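Local coordinates for tyrosinase (Burkholderia thailandensis, PDB 5ZRD), which catalyses, as a copper-dependent monooxygenase, the hydroxylation of monophenols to catechols and, as in other tyrosinases, probably their further oxidation to quinones, at residues Arg9-Val14 and Lys100-Leu105; Glu30-Ala35 and Ser113-Asp118; Trp93-Val98 and Ile390-Gln395; His319-Asp324 and Phe398-Gly403. All coordinates share one frame; numbering follows the deposited sequence.

Contact 1 of 4, residues Arg9-Val14 and Lys100-Leu105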
loop_
_atom_site.group_PDB
_atom_site.type_symbol
_atom_site.label_atom_id
_atom_site.label_comp_id
_atom_site.label_asym_id
_atom_site.label_seq_id
_atom_site.Cartn_x
_atom_site.Cartn_y
_atom_site.Cartn_z
ATOM N N ARG A 9 25.340 -25.581 37.033
ATOM C CA ARG A 9 24.949 -24.480 37.959
ATOM C C ARG A 9 23.507 -24.668 38.446
ATOM O O ARG A 9 22.646 -25.156 37.702
ATOM C CB ARG A 9 24.934 -23.117 37.270
ATOM C CG ARG A 9 26.286 -22.610 36.798
ATOM C CD ARG A 9 26.142 -21.149 36.428
ATOM N NE ARG A 9 25.558 -21.055 35.105
ATOM C CZ ARG A 9 24.275 -20.799 34.849
ATOM N NH1 ARG A 9 23.424 -20.487 35.825
ATOM N NH2 ARG A 9 23.873 -20.843 33.595
ATOM N N VAL A 10 23.243 -24.245 39.664
ATOM C CA VAL A 10 21.964 -24.449 40.289
ATOM C C VAL A 10 21.237 -23.105 40.431
ATOM O O VAL A 10 21.578 -22.323 41.290
ATOM C CB VAL A 10 22.121 -25.125 41.663
ATOM C CG1 VAL A 10 20.763 -25.477 42.259
ATOM C CG2 VAL A 10 22.999 -26.368 41.563
ATOM N N ARG A 11 20.209 -22.902 39.591
ATOM C CA ARG A 11 19.216 -21.827 39.756
ATOM C C ARG A 11 18.418 -22.114 41.017
ATOM O O ARG A 11 17.845 -23.186 41.107
ATOM C CB ARG A 11 18.278 -21.726 38.549
ATOM C CG ARG A 11 18.914 -21.016 37.365
ATOM C CD ARG A 11 17.994 -20.744 36.210
ATOM N NE ARG A 11 18.727 -20.223 35.064
ATOM C CZ ARG A 11 18.163 -19.995 33.875
ATOM N NH1 ARG A 11 16.877 -20.270 33.691
ATOM N NH2 ARG A 11 18.878 -19.519 32.869
ATOM N N ARG A 12 18.386 -21.158 41.954
ATOM C CA ARG A 12 17.755 -21.376 43.252
ATOM C C ARG A 12 16.573 -20.408 43.475
ATOM O O ARG A 12 16.387 -19.379 42.782
ATOM C CB ARG A 12 18.782 -21.224 44.378
ATOM C CG ARG A 12 19.845 -22.311 44.408
ATOM C CD ARG A 12 20.616 -22.346 45.722
ATOM N NE ARG A 12 21.622 -23.408 45.739
ATOM C CZ ARG A 12 21.363 -24.726 45.740
ATOM N NH1 ARG A 12 20.137 -25.178 45.985
ATOM N NH2 ARG A 12 22.342 -25.585 45.475
ATOM N N SER A 13 15.749 -20.777 44.437
ATOM C CA SER A 13 14.601 -19.970 44.815
ATOM C C SER A 13 15.070 -18.639 45.421
ATOM O O SER A 13 15.882 -18.641 46.346
ATOM C CB SER A 13 13.718 -20.710 45.782
ATOM O OG SER A 13 12.841 -19.816 46.447
ATOM N N VAL A 14 14.516 -17.526 44.921
ATOM C CA VAL A 14 14.864 -16.191 45.391
ATOM C C VAL A 14 14.545 -16.084 46.885
ATOM O O VAL A 14 15.266 -15.436 47.641
ATOM C CB VAL A 14 14.173 -15.081 44.571
ATOM C CG1 VAL A 14 12.918 -14.548 45.235
ATOM C CG2 VAL A 14 15.126 -13.924 44.319
ATOM N N LYS A 100 19.670 -15.883 28.185
ATOM C CA LYS A 100 20.407 -14.782 27.594
ATOM C C LYS A 100 20.565 -13.611 28.586
ATOM O O LYS A 100 21.650 -12.972 28.669
ATOM C CB LYS A 100 19.744 -14.363 26.282
ATOM C CG LYS A 100 20.175 -15.175 25.063
ATOM C CD LYS A 100 21.690 -15.227 24.900
ATOM C CE LYS A 100 22.147 -15.948 23.649
ATOM N NZ LYS A 100 23.628 -16.014 23.563
ATOM N N LEU A 101 19.548 -13.331 29.381
ATOM C CA LEU A 101 19.699 -12.274 30.394
ATOM C C LEU A 101 20.687 -12.758 31.459
ATOM O O LEU A 101 21.445 -11.999 32.010
ATOM C CB LEU A 101 18.347 -11.913 31.030
ATOM C CG LEU A 101 18.479 -10.949 32.205
ATOM C CD1 LEU A 101 17.493 -9.806 32.099
ATOM C CD2 LEU A 101 18.334 -11.693 33.529
ATOM N N GLU A 102 20.601 -14.027 31.782
ATOM C CA GLU A 102 21.536 -14.589 32.734
ATOM C C GLU A 102 22.965 -14.502 32.165
ATOM O O GLU A 102 23.882 -14.303 32.932
ATOM C CB GLU A 102 21.133 -16.029 33.023
ATOM C CG GLU A 102 21.872 -16.655 34.186
ATOM C CD GLU A 102 21.565 -18.125 34.375
ATOM O OE1 GLU A 102 21.636 -18.891 33.343
ATOM O OE2 GLU A 102 21.287 -18.511 35.549
ATOM N N GLU A 103 23.167 -14.633 30.851
ATOM C CA GLU A 103 24.543 -14.500 30.269
ATOM C C GLU A 103 25.053 -13.073 30.517
ATOM O O GLU A 103 26.216 -12.886 30.850
ATOM C CB GLU A 103 24.592 -14.802 28.763
ATOM C CG GLU A 103 24.843 -16.266 28.437
ATOM C CD GLU A 103 25.097 -16.584 26.963
ATOM O OE1 GLU A 103 24.717 -15.763 26.105
ATOM O OE2 GLU A 103 25.678 -17.655 26.680
ATOM N N ALA A 104 24.153 -12.094 30.387
ATOM C CA ALA A 104 24.409 -10.684 30.691
ATOM C C ALA A 104 24.705 -10.477 32.175
ATOM O O ALA A 104 25.614 -9.728 32.498
ATOM C CB ALA A 104 23.231 -9.850 30.280
ATOM N N LEU A 105 23.962 -11.085 33.080
ATOM C CA LEU A 105 24.290 -10.876 34.480
ATOM C C LEU A 105 25.727 -11.382 34.734
ATOM O O LEU A 105 26.440 -10.848 35.593
ATOM C CB LEU A 105 23.304 -11.591 35.411
ATOM C CG LEU A 105 21.849 -11.136 35.396
ATOM C CD1 LEU A 105 21.032 -12.055 36.282
ATOM C CD2 LEU A 105 21.676 -9.704 35.883
#
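Arg9 and Arg11 clamp the carboxylate of Glu102 from its two faces, forming a three-residue salt-bridge network. Each arginine spends two nitrogens on it, one per oxygen, but in different ways. Arg9 comes end-on: its NH1 lies 2.9 Å from Glu102 OE2 and its NH2 3.0 Å from Glu102 OE1, both oxygens tilted from the guanidinium plane. Arg11 comes side-on, with NE 3.1 Å from Glu102 OE2 and NH2 2.9 Å from Glu102 OE1, the latter bond nearly straight at 176°. All four donors meet the oxygens from above or below the carboxylate plane, which stands 88° to the Arg9 guanidinium and 71° to that of Arg11.

Chain shape explains the two grips. Arg11 runs extended from CG to NE, whereas Arg9 bends at its third torsion, which turns its end onto the other face. Further hydrogen bonds come from outside: Met114 N to Glu102 OE2, Ser113 OG with Arg9 NH1, and Tyr400 OH with Arg11 NH1. The buried negative charge is thus matched by two cations, which probably favours the ionised carboxylate.

The network ties strand 9-11, paired in parallel with strand 398-400, to helix 90-108, whose Leu101 and Leu105 pack against helix 27-41.

Contact 2 of 4, residues Glu30-Ala35 and Ser113-Asp118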
loop_
_atom_site.group_PDB
_atom_site.type_symbol
_atom_site.label_atom_id
_atom_site.label_comp_id
_atom_site.label_asym_id
_atom_site.label_seq_id
_atom_site.Cartn_x
_atom_site.Cartn_y
_atom_site.Cartn_z
ATOM N N GLU A 30 23.885 -10.643 47.295
ATOM C CA GLU A 30 24.683 -9.487 46.890
ATOM C C GLU A 30 25.179 -9.666 45.441
ATOM O O GLU A 30 25.177 -8.702 44.615
ATOM C CB GLU A 30 25.842 -9.285 47.865
ATOM C CG GLU A 30 25.435 -8.596 49.166
ATOM C CD GLU A 30 26.499 -8.604 50.256
ATOM O OE1 GLU A 30 26.286 -7.975 51.313
ATOM O OE2 GLU A 30 27.538 -9.248 50.038
ATOM N N ASP A 31 25.598 -10.874 45.087
ATOM C CA ASP A 31 26.077 -11.076 43.700
ATOM C C ASP A 31 24.961 -10.802 42.679
ATOM O O ASP A 31 25.169 -10.151 41.638
ATOM C CB ASP A 31 26.600 -12.499 43.495
ATOM C CG ASP A 31 27.919 -12.766 44.225
ATOM O OD1 ASP A 31 28.697 -11.817 44.503
ATOM O OD2 ASP A 31 28.176 -13.957 44.498
ATOM N N LEU A 32 23.780 -11.330 42.980
ATOM C CA LEU A 32 22.627 -11.137 42.118
ATOM C C LEU A 32 22.334 -9.635 41.987
ATOM O O LEU A 32 22.253 -9.133 40.868
ATOM C CB LEU A 32 21.416 -11.888 42.685
ATOM C CG LEU A 32 20.156 -11.754 41.828
ATOM C CD1 LEU A 32 20.291 -12.571 40.553
ATOM C CD2 LEU A 32 18.915 -12.127 42.613
ATOM N N VAL A 33 22.198 -8.934 43.114
ATOM C CA VAL A 33 21.909 -7.497 43.074
ATOM C C VAL A 33 23.028 -6.772 42.318
ATOM O O VAL A 33 22.750 -5.955 41.436
ATOM C CB VAL A 33 21.671 -6.906 44.477
ATOM C CG1 VAL A 33 21.718 -5.385 44.456
ATOM C CG2 VAL A 33 20.343 -7.370 45.070
ATOM N N ARG A 34 24.282 -7.104 42.622
ATOM C CA ARG A 34 25.408 -6.415 41.997
ATOM C C ARG A 34 25.353 -6.619 40.488
ATOM O O ARG A 34 25.672 -5.708 39.766
ATOM C CB ARG A 34 26.753 -6.890 42.565
ATOM C CG ARG A 34 27.980 -6.342 41.835
ATOM C CD ARG A 34 29.304 -6.858 42.389
ATOM N NE ARG A 34 29.577 -6.267 43.688
ATOM C CZ ARG A 34 29.477 -6.892 44.858
ATOM N NH1 ARG A 34 29.695 -6.201 45.967
ATOM N NH2 ARG A 34 29.168 -8.185 44.928
ATOM N N ALA A 35 24.973 -7.817 40.035
ATOM C CA ALA A 35 24.871 -8.130 38.587
ATOM C C ALA A 35 23.748 -7.318 37.930
ATOM O O ALA A 35 23.874 -6.845 36.788
ATOM C CB ALA A 35 24.621 -9.610 38.406
ATOM N N SER A 113 23.933 -16.991 38.910
ATOM C CA SER A 113 22.721 -17.681 38.432
ATOM C C SER A 113 21.464 -16.839 38.705
ATOM O O SER A 113 21.262 -16.250 39.801
ATOM C CB SER A 113 22.577 -19.057 39.072
ATOM O OG SER A 113 23.604 -19.923 38.603
ATOM N N MET A 114 20.592 -16.854 37.709
ATOM C CA MET A 114 19.323 -16.183 37.813
ATOM C C MET A 114 18.390 -17.059 38.647
ATOM O O MET A 114 18.078 -18.161 38.242
ATOM C CB MET A 114 18.734 -15.964 36.415
ATOM C CG MET A 114 17.401 -15.241 36.422
ATOM S SD MET A 114 17.507 -13.543 37.045
ATOM C CE MET A 114 15.895 -13.405 37.815
ATOM N N PRO A 115 17.953 -16.577 39.810
ATOM C CA PRO A 115 17.065 -17.397 40.611
ATOM C C PRO A 115 15.622 -17.267 40.123
ATOM O O PRO A 115 15.362 -16.473 39.205
ATOM C CB PRO A 115 17.154 -16.826 42.033
ATOM C CG PRO A 115 17.488 -15.378 41.813
ATOM C CD PRO A 115 18.227 -15.300 40.490
ATOM N N PHE A 116 14.733 -18.027 40.763
ATOM C CA PHE A 116 13.322 -18.065 40.395
ATOM C C PHE A 116 12.484 -17.574 41.580
ATOM O O PHE A 116 12.743 -17.887 42.740
ATOM C CB PHE A 116 12.869 -19.456 39.930
ATOM C CG PHE A 116 13.090 -20.596 40.894
ATOM C CD1 PHE A 116 14.270 -21.329 40.867
ATOM C CD2 PHE A 116 12.106 -20.972 41.794
ATOM C CE1 PHE A 116 14.482 -22.388 41.742
ATOM C CE2 PHE A 116 12.312 -22.037 42.664
ATOM C CZ PHE A 116 13.507 -22.738 42.645
ATOM N N TRP A 117 11.478 -16.778 41.276
ATOM C CA TRP A 117 10.420 -16.526 42.248
ATOM C C TRP A 117 9.515 -17.742 42.270
ATOM O O TRP A 117 8.758 -17.961 41.337
ATOM C CB TRP A 117 9.615 -15.266 41.920
ATOM C CG TRP A 117 8.367 -15.125 42.733
ATOM C CD1 TRP A 117 8.112 -15.614 43.982
ATOM C CD2 TRP A 117 7.207 -14.389 42.352
ATOM N NE1 TRP A 117 6.852 -15.263 44.385
ATOM C CE2 TRP A 117 6.291 -14.471 43.427
ATOM C CE3 TRP A 117 6.866 -13.647 41.228
ATOM C CZ2 TRP A 117 5.025 -13.890 43.372
ATOM C CZ3 TRP A 117 5.618 -13.075 41.178
ATOM C CH2 TRP A 117 4.715 -13.183 42.239
ATOM N N ASP A 118 9.638 -18.514 43.333
ATOM C CA ASP A 118 8.796 -19.666 43.536
ATOM C C ASP A 118 7.373 -19.238 43.913
ATOM O O ASP A 118 7.059 -19.078 45.092
ATOM C CB ASP A 118 9.383 -20.615 44.593
ATOM C CG ASP A 118 8.706 -21.991 44.568
ATOM O OD1 ASP A 118 7.578 -22.135 44.008
ATOM O OD2 ASP A 118 9.301 -22.919 45.126
#
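A chi1 of -179° swings CG of Leu32 to the side away from its own N, and with chi2 at 73° both methyl groups are carried from the helix to the ring of Pro115. The forked end of Leu32 meets the CG and CD atoms of that ring. CD1 of Leu32 lies 3.4 Å from Pro115 CD, closer than two carbons normally pack, while CD2 of Leu32 sits 3.6 Å from Pro115 CG. Each methyl is therefore nearest a different ring carbon. CD1 of Leu32 also approaches the backbone, 3.9 Å from Ser113 O. The backbones come closest at Leu32 and Met114, whose CA atoms are 7.4 Å apart.

This joins helix 27-41 to the loop between helices 90-108 and 122-127. On the same helix as Leu32, Val33 touches Phe138 of strand 137-140 and Ala35 touches Leu105 of helix 90-108. On the loop side, Pro115 and Met114 both pack on Phe318 of helix 315-334.

The meeting of the side chains is apolar, and Leu32 and Pro115 are both buried. The area buried between the segments is modest, 112 Å², and cohesion probably comes from apolar packing, which sets position by the fit of two methyls against the CG and CD atoms of one ring and not by bond direction.

Contact 3 of 4, residues Trp93-Val98 and Ile390-Gln395. With CU (copper (II) ion), chain J.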
loop_
_atom_site.group_PDB
_atom_site.type_symbol
_atom_site.label_atom_id
_atom_site.label_comp_id
_atom_site.label_asym_id
_atom_site.label_seq_id
_atom_site.Cartn_x
_atom_site.Cartn_y
_atom_site.Cartn_z
ATOM N N TRP A 93 11.271 -20.289 23.728
ATOM C CA TRP A 93 11.726 -18.934 23.463
ATOM C C TRP A 93 12.045 -18.269 24.787
ATOM O O TRP A 93 13.101 -17.634 24.887
ATOM C CB TRP A 93 10.729 -18.098 22.660
ATOM C CG TRP A 93 11.298 -16.771 22.287
ATOM C CD1 TRP A 93 12.029 -16.488 21.170
ATOM C CD2 TRP A 93 11.262 -15.563 23.071
ATOM N NE1 TRP A 93 12.409 -15.175 21.183
ATOM C CE2 TRP A 93 11.982 -14.589 22.349
ATOM C CE3 TRP A 93 10.710 -15.216 24.308
ATOM C CZ2 TRP A 93 12.161 -13.293 22.815
ATOM C CZ3 TRP A 93 10.886 -13.932 24.770
ATOM C CH2 TRP A 93 11.595 -12.985 24.027
ATOM N N HIS A 94 11.125 -18.392 25.752
ATOM C CA HIS A 94 11.347 -17.728 27.036
ATOM C C HIS A 94 12.495 -18.409 27.769
ATOM O O HIS A 94 13.172 -17.746 28.508
ATOM C CB HIS A 94 10.096 -17.663 27.904
ATOM C CG HIS A 94 9.110 -16.720 27.342
ATOM N ND1 HIS A 94 8.346 -17.061 26.293
ATOM C CD2 HIS A 94 8.824 -15.431 27.641
ATOM C CE1 HIS A 94 7.608 -16.021 25.942
ATOM N NE2 HIS A 94 7.861 -15.013 26.775
ATOM N N ARG A 95 12.724 -19.702 27.537
ATOM C CA ARG A 95 13.870 -20.380 28.142
ATOM C C ARG A 95 15.151 -19.664 27.716
ATOM O O ARG A 95 16.007 -19.395 28.558
ATOM C CB ARG A 95 13.922 -21.863 27.748
ATOM C CG ARG A 95 15.165 -22.629 28.201
ATOM C CD ARG A 95 14.933 -24.130 28.142
ATOM N NE ARG A 95 14.141 -24.588 29.273
ATOM C CZ ARG A 95 13.683 -25.818 29.460
ATOM N NH1 ARG A 95 13.987 -26.776 28.601
ATOM N NH2 ARG A 95 12.970 -26.083 30.547
ATOM N N MET A 96 15.270 -19.383 26.429
ATOM C CA MET A 96 16.451 -18.775 25.932
ATOM C C MET A 96 16.516 -17.313 26.394
ATOM O O MET A 96 17.621 -16.785 26.694
ATOM C CB MET A 96 16.513 -18.862 24.411
ATOM C CG MET A 96 16.787 -20.269 23.928
ATOM S SD MET A 96 18.206 -21.033 24.753
ATOM C CE MET A 96 19.427 -19.757 24.431
ATOM N N TYR A 97 15.352 -16.671 26.496
ATOM C CA TYR A 97 15.313 -15.260 26.899
ATOM C C TYR A 97 15.924 -15.130 28.281
ATOM O O TYR A 97 16.765 -14.250 28.515
ATOM C CB TYR A 97 13.893 -14.699 26.874
ATOM C CG TYR A 97 13.724 -13.206 27.047
ATOM C CD1 TYR A 97 14.737 -12.296 26.784
ATOM C CD2 TYR A 97 12.499 -12.696 27.425
ATOM C CE1 TYR A 97 14.548 -10.924 26.901
ATOM C CE2 TYR A 97 12.276 -11.336 27.505
ATOM C CZ TYR A 97 13.304 -10.449 27.252
ATOM O OH TYR A 97 13.074 -9.119 27.372
ATOM N N VAL A 98 15.522 -16.021 29.161
ATOM C CA VAL A 98 15.976 -15.943 30.538
ATOM C C VAL A 98 17.469 -16.245 30.580
ATOM O O VAL A 98 18.223 -15.645 31.344
ATOM C CB VAL A 98 15.238 -16.926 31.449
ATOM C CG1 VAL A 98 15.809 -16.875 32.859
ATOM C CG2 VAL A 98 13.750 -16.647 31.473
ATOM N N ILE A 390 16.475 -28.093 24.821
ATOM C CA ILE A 390 15.569 -29.089 25.395
ATOM C C ILE A 390 16.065 -29.501 26.792
ATOM O O ILE A 390 15.316 -29.514 27.783
ATOM C CB ILE A 390 15.391 -30.267 24.424
ATOM C CG1 ILE A 390 14.884 -29.747 23.074
ATOM C CG2 ILE A 390 14.471 -31.328 25.020
ATOM C CD1 ILE A 390 14.692 -30.788 22.017
ATOM N N ASN A 391 17.337 -29.811 26.904
ATOM C CA ASN A 391 17.829 -30.320 28.148
ATOM C C ASN A 391 18.686 -29.237 28.787
ATOM O O ASN A 391 19.812 -28.987 28.326
ATOM C CB ASN A 391 18.645 -31.601 27.964
ATOM C CG ASN A 391 19.075 -32.189 29.289
ATOM O OD1 ASN A 391 19.515 -31.464 30.180
ATOM N ND2 ASN A 391 18.901 -33.490 29.450
ATOM N N ILE A 392 18.170 -28.622 29.844
ATOM C CA ILE A 392 18.901 -27.487 30.390
ATOM C C ILE A 392 20.262 -27.938 30.976
ATOM O O ILE A 392 21.177 -27.133 30.980
ATOM C CB ILE A 392 18.075 -26.704 31.436
ATOM C CG1 ILE A 392 17.674 -27.575 32.619
ATOM C CG2 ILE A 392 16.872 -26.028 30.798
ATOM C CD1 ILE A 392 17.036 -26.807 33.753
ATOM N N GLU A 393 20.393 -29.161 31.510
ATOM C CA GLU A 393 21.650 -29.620 32.163
ATOM C C GLU A 393 22.696 -29.944 31.075
ATOM O O GLU A 393 23.768 -29.346 31.047
ATOM C CB GLU A 393 21.371 -30.812 33.080
ATOM C CG GLU A 393 20.428 -30.497 34.226
ATOM C CD GLU A 393 19.930 -31.680 35.064
ATOM O OE1 GLU A 393 19.969 -32.832 34.558
ATOM O OE2 GLU A 393 19.473 -31.457 36.228
ATOM N N ARG A 394 22.332 -30.752 30.088
ATOM C CA ARG A 394 23.287 -31.207 29.047
ATOM C C ARG A 394 23.563 -30.120 28.017
ATOM O O ARG A 394 24.649 -30.105 27.482
ATOM C CB ARG A 394 22.799 -32.456 28.302
ATOM C CG ARG A 394 22.444 -33.615 29.225
ATOM C CD ARG A 394 21.973 -34.866 28.496
ATOM N NE ARG A 394 21.685 -35.914 29.471
ATOM C CZ ARG A 394 22.599 -36.641 30.143
ATOM N NH1 ARG A 394 23.843 -36.757 29.681
ATOM N NH2 ARG A 394 22.244 -37.250 31.275
ATOM N N GLN A 395 22.613 -29.254 27.673
ATOM C CA GLN A 395 22.893 -28.303 26.582
ATOM C C GLN A 395 23.203 -26.887 27.117
ATOM O O GLN A 395 23.875 -26.119 26.418
ATOM C CB GLN A 395 21.737 -28.286 25.585
ATOM C CG GLN A 395 21.513 -29.599 24.844
ATOM C CD GLN A 395 20.204 -29.580 24.078
ATOM O OE1 GLN A 395 19.120 -29.692 24.653
ATOM N NE2 GLN A 395 20.279 -29.420 22.770
HETATM CU CU CU J . 6.695 -13.194 26.659
#
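Arg95 and Ile392 meet at about a right angle, the CG2 methyl of Ile392 lying over the centre of one face of the Arg95 guanidinium, 3.4 Å above its plane. The same methyl is 3.4 Å from Arg95 NE and 3.5 Å from Arg95 CZ. Arg95 gets there by leaving the helix with CG anti to the backbone N (chi1 174°) and then folding at chi3 (-78°). In Ile392, chi1 of 60° puts CG1 between the backbone N and the carbonyl carbon, which leaves CG2 to face the arginine. At the guanidinium edge, Arg95 NH1 lies 3.2 Å from Ile390 O.

Helix 90-108 is one of the copper-binding helices of the tyrosinase di-copper domain. His94, the residue before Arg95, binds a copper ion through NE2 at 2.2 Å, with His57 and His85 as the other protein ligands. Arg95 is fixed from outside the two segments as well, by a salt bridge from NE to Asp324 OD1 and by hydrogen bonds from NH1 to Cys389 O and Gln331 OE1.

The partner segment is shaped by an N-cap: Asn391 OD1 accepts from Arg394 N at 2.9 Å, while Gln395 OE1 receives Asn391 N at 2.9 Å, nearly straight and in the carbonyl plane.

Contact 4 of 4, residues His319-Asp324 and Phe398-Gly403. With CU (copper (II) ion), chain K.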
loop_
_atom_site.group_PDB
_atom_site.type_symbol
_atom_site.label_atom_id
_atom_site.label_comp_id
_atom_site.label_asym_id
_atom_site.label_seq_id
_atom_site.Cartn_x
_atom_site.Cartn_y
_atom_site.Cartn_z
ATOM N N HIS A 319 9.914 -14.245 37.424
ATOM C CA HIS A 319 8.698 -14.943 37.105
ATOM C C HIS A 319 8.945 -15.991 36.014
ATOM O O HIS A 319 8.542 -17.143 36.149
ATOM C CB HIS A 319 7.645 -13.944 36.631
ATOM C CG HIS A 319 6.532 -14.562 35.866
ATOM N ND1 HIS A 319 5.673 -15.475 36.421
ATOM C CD2 HIS A 319 6.141 -14.397 34.590
ATOM C CE1 HIS A 319 4.768 -15.815 35.527
ATOM N NE2 HIS A 319 5.065 -15.193 34.379
ATOM N N HIS A 320 9.550 -15.547 34.931
ATOM C CA HIS A 320 9.816 -16.398 33.818
ATOM C C HIS A 320 10.864 -17.455 34.142
ATOM O O HIS A 320 10.874 -18.479 33.478
ATOM C CB HIS A 320 10.199 -15.614 32.570
ATOM C CG HIS A 320 9.015 -15.412 31.688
ATOM N ND1 HIS A 320 8.550 -16.402 30.872
ATOM C CD2 HIS A 320 8.168 -14.373 31.555
ATOM C CE1 HIS A 320 7.476 -15.981 30.253
ATOM N NE2 HIS A 320 7.244 -14.733 30.631
ATOM N N CYS A 321 11.662 -17.267 35.177
ATOM C CA CYS A 321 12.577 -18.330 35.588
ATOM C C CYS A 321 11.749 -19.412 36.305
ATOM O O CYS A 321 11.980 -20.635 36.160
ATOM C CB CYS A 321 13.726 -17.746 36.408
ATOM S SG CYS A 321 14.970 -18.941 36.969
ATOM N N ASN A 322 10.702 -18.968 37.000
ATOM C CA ASN A 322 9.793 -19.946 37.590
ATOM C C ASN A 322 8.985 -20.681 36.506
ATOM O O ASN A 322 8.724 -21.838 36.643
ATOM C CB ASN A 322 8.850 -19.317 38.609
ATOM C CG ASN A 322 8.168 -20.389 39.420
ATOM O OD1 ASN A 322 8.848 -21.185 40.091
ATOM N ND2 ASN A 322 6.843 -20.422 39.333
ATOM N N VAL A 323 8.579 -20.013 35.450
ATOM C CA VAL A 323 7.834 -20.648 34.403
ATOM C C VAL A 323 8.737 -21.690 33.724
ATOM O O VAL A 323 8.287 -22.750 33.265
ATOM C CB VAL A 323 7.318 -19.590 33.411
ATOM C CG1 VAL A 323 6.697 -20.204 32.173
ATOM C CG2 VAL A 323 6.325 -18.678 34.096
ATOM N N ASP A 324 10.022 -21.371 33.650
ATOM C CA ASP A 324 10.989 -22.258 32.997
ATOM C C ASP A 324 11.217 -23.466 33.874
ATOM O O ASP A 324 11.368 -24.560 33.378
ATOM C CB ASP A 324 12.315 -21.538 32.774
ATOM C CG ASP A 324 13.230 -22.280 31.830
ATOM O OD1 ASP A 324 12.763 -22.565 30.700
ATOM O OD2 ASP A 324 14.414 -22.536 32.224
ATOM N N PHE A 398 22.890 -25.799 33.305
ATOM C CA PHE A 398 22.252 -25.433 34.596
ATOM C C PHE A 398 21.046 -26.340 34.891
ATOM O O PHE A 398 20.536 -27.051 34.035
ATOM C CB PHE A 398 21.864 -23.953 34.581
ATOM C CG PHE A 398 20.601 -23.626 33.829
ATOM C CD1 PHE A 398 19.357 -23.721 34.451
ATOM C CD2 PHE A 398 20.643 -23.227 32.511
ATOM C CE1 PHE A 398 18.186 -23.432 33.763
ATOM C CE2 PHE A 398 19.470 -22.906 31.836
ATOM C CZ PHE A 398 18.245 -23.051 32.445
ATOM N N THR A 399 20.624 -26.283 36.133
ATOM C CA THR A 399 19.517 -27.035 36.626
ATOM C C THR A 399 18.753 -26.169 37.637
ATOM O O THR A 399 19.192 -25.063 37.999
ATOM C CB THR A 399 19.999 -28.314 37.306
ATOM O OG1 THR A 399 18.897 -29.226 37.401
ATOM C CG2 THR A 399 20.592 -28.041 38.676
ATOM N N TYR A 400 17.622 -26.685 38.087
ATOM C CA TYR A 400 16.756 -25.990 39.024
ATOM C C TYR A 400 16.969 -26.676 40.357
ATOM O O TYR A 400 16.946 -27.876 40.433
ATOM C CB TYR A 400 15.282 -25.944 38.568
ATOM C CG TYR A 400 15.060 -24.889 37.508
ATOM C CD1 TYR A 400 15.033 -23.548 37.845
ATOM C CD2 TYR A 400 15.017 -25.204 36.160
ATOM C CE1 TYR A 400 14.903 -22.550 36.887
ATOM C CE2 TYR A 400 14.919 -24.225 35.185
ATOM C CZ TYR A 400 14.842 -22.890 35.551
ATOM O OH TYR A 400 14.771 -21.898 34.622
ATOM N N GLY A 401 17.237 -25.881 41.370
ATOM C CA GLY A 401 17.227 -26.398 42.693
ATOM C C GLY A 401 15.836 -26.862 43.049
ATOM O O GLY A 401 14.960 -26.848 42.229
ATOM N N PRO A 402 15.657 -27.276 44.284
ATOM C CA PRO A 402 14.378 -27.729 44.762
ATOM C C PRO A 402 13.379 -26.579 44.947
ATOM O O PRO A 402 13.752 -25.497 45.408
ATOM C CB PRO A 402 14.695 -28.367 46.133
ATOM C CG PRO A 402 15.951 -27.628 46.583
ATOM C CD PRO A 402 16.717 -27.398 45.300
ATOM N N GLY A 403 12.119 -26.841 44.622
ATOM C CA GLY A 403 11.043 -25.918 44.933
ATOM C C GLY A 403 9.682 -26.568 44.816
ATOM O O GLY A 403 9.567 -27.754 44.516
HETATM CU CU CU K . 5.613 -13.820 30.593
#
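The second copper site of the di-copper centre is backed by this contact, which packs helix 315-334, a copper-binding helix of the tyrosinase domain, against strand 398-400. His320 NE2 binds the copper at 1.9 Å, with His277 and His281 as the further protein ligands. One turn on, Asp324 meets Tyr400: the two side chains cross at about a right angle, with carboxylate and ring planes 67° apart. Tyr400 OH donates to Asp324 OD2 at 2.5 Å, a short bond that uses the anti lone pair of the oxygen and lies near the ring plane.

OD1 of Asp324, already engaged by Arg95, leaves OD2 for Tyr400. The group is thereby fixed in rotation between two partners, a carboxylate whose side chain lies about 6 Å from that of the copper ligand His94.

Cys321 adds a sulfur-aromatic contact at the edge of the tyrosine ring: its SG is 5.0 Å from the centroid of the Tyr400 ring and 87° off the ring normal. The nearest ring atom to that sulfur is CE1, with Cys321 SG 3.6 Å from Tyr400 CE1. The Phe398 ring turns its edge to the same carboxylate, with its CZ 3.9 Å from Asp324 OD2.

In the fold
The four contacts lie close together, their centres 7 Å (contacts 1 and 2) to 17 Å (contacts 2 and 3) apart. Contacts 1 and 3 share helix 90-108; contacts 1 and 4 share the two-stranded parallel sheet of 9-11 and 398-400; helix 392-396 of contact 3 leads directly into strand 398-400 of contact 4. Along the chain contact 1 closes before contact 4 opens, as does contact 2, whereas contact 3 crosses all three. The Arg95-Asp324 salt bridge joins contacts 3 and 4. N-terminal and late segments are thus brought together against helices 90-108 and 315-334, which supply His94 and His320, one ligand to each copper.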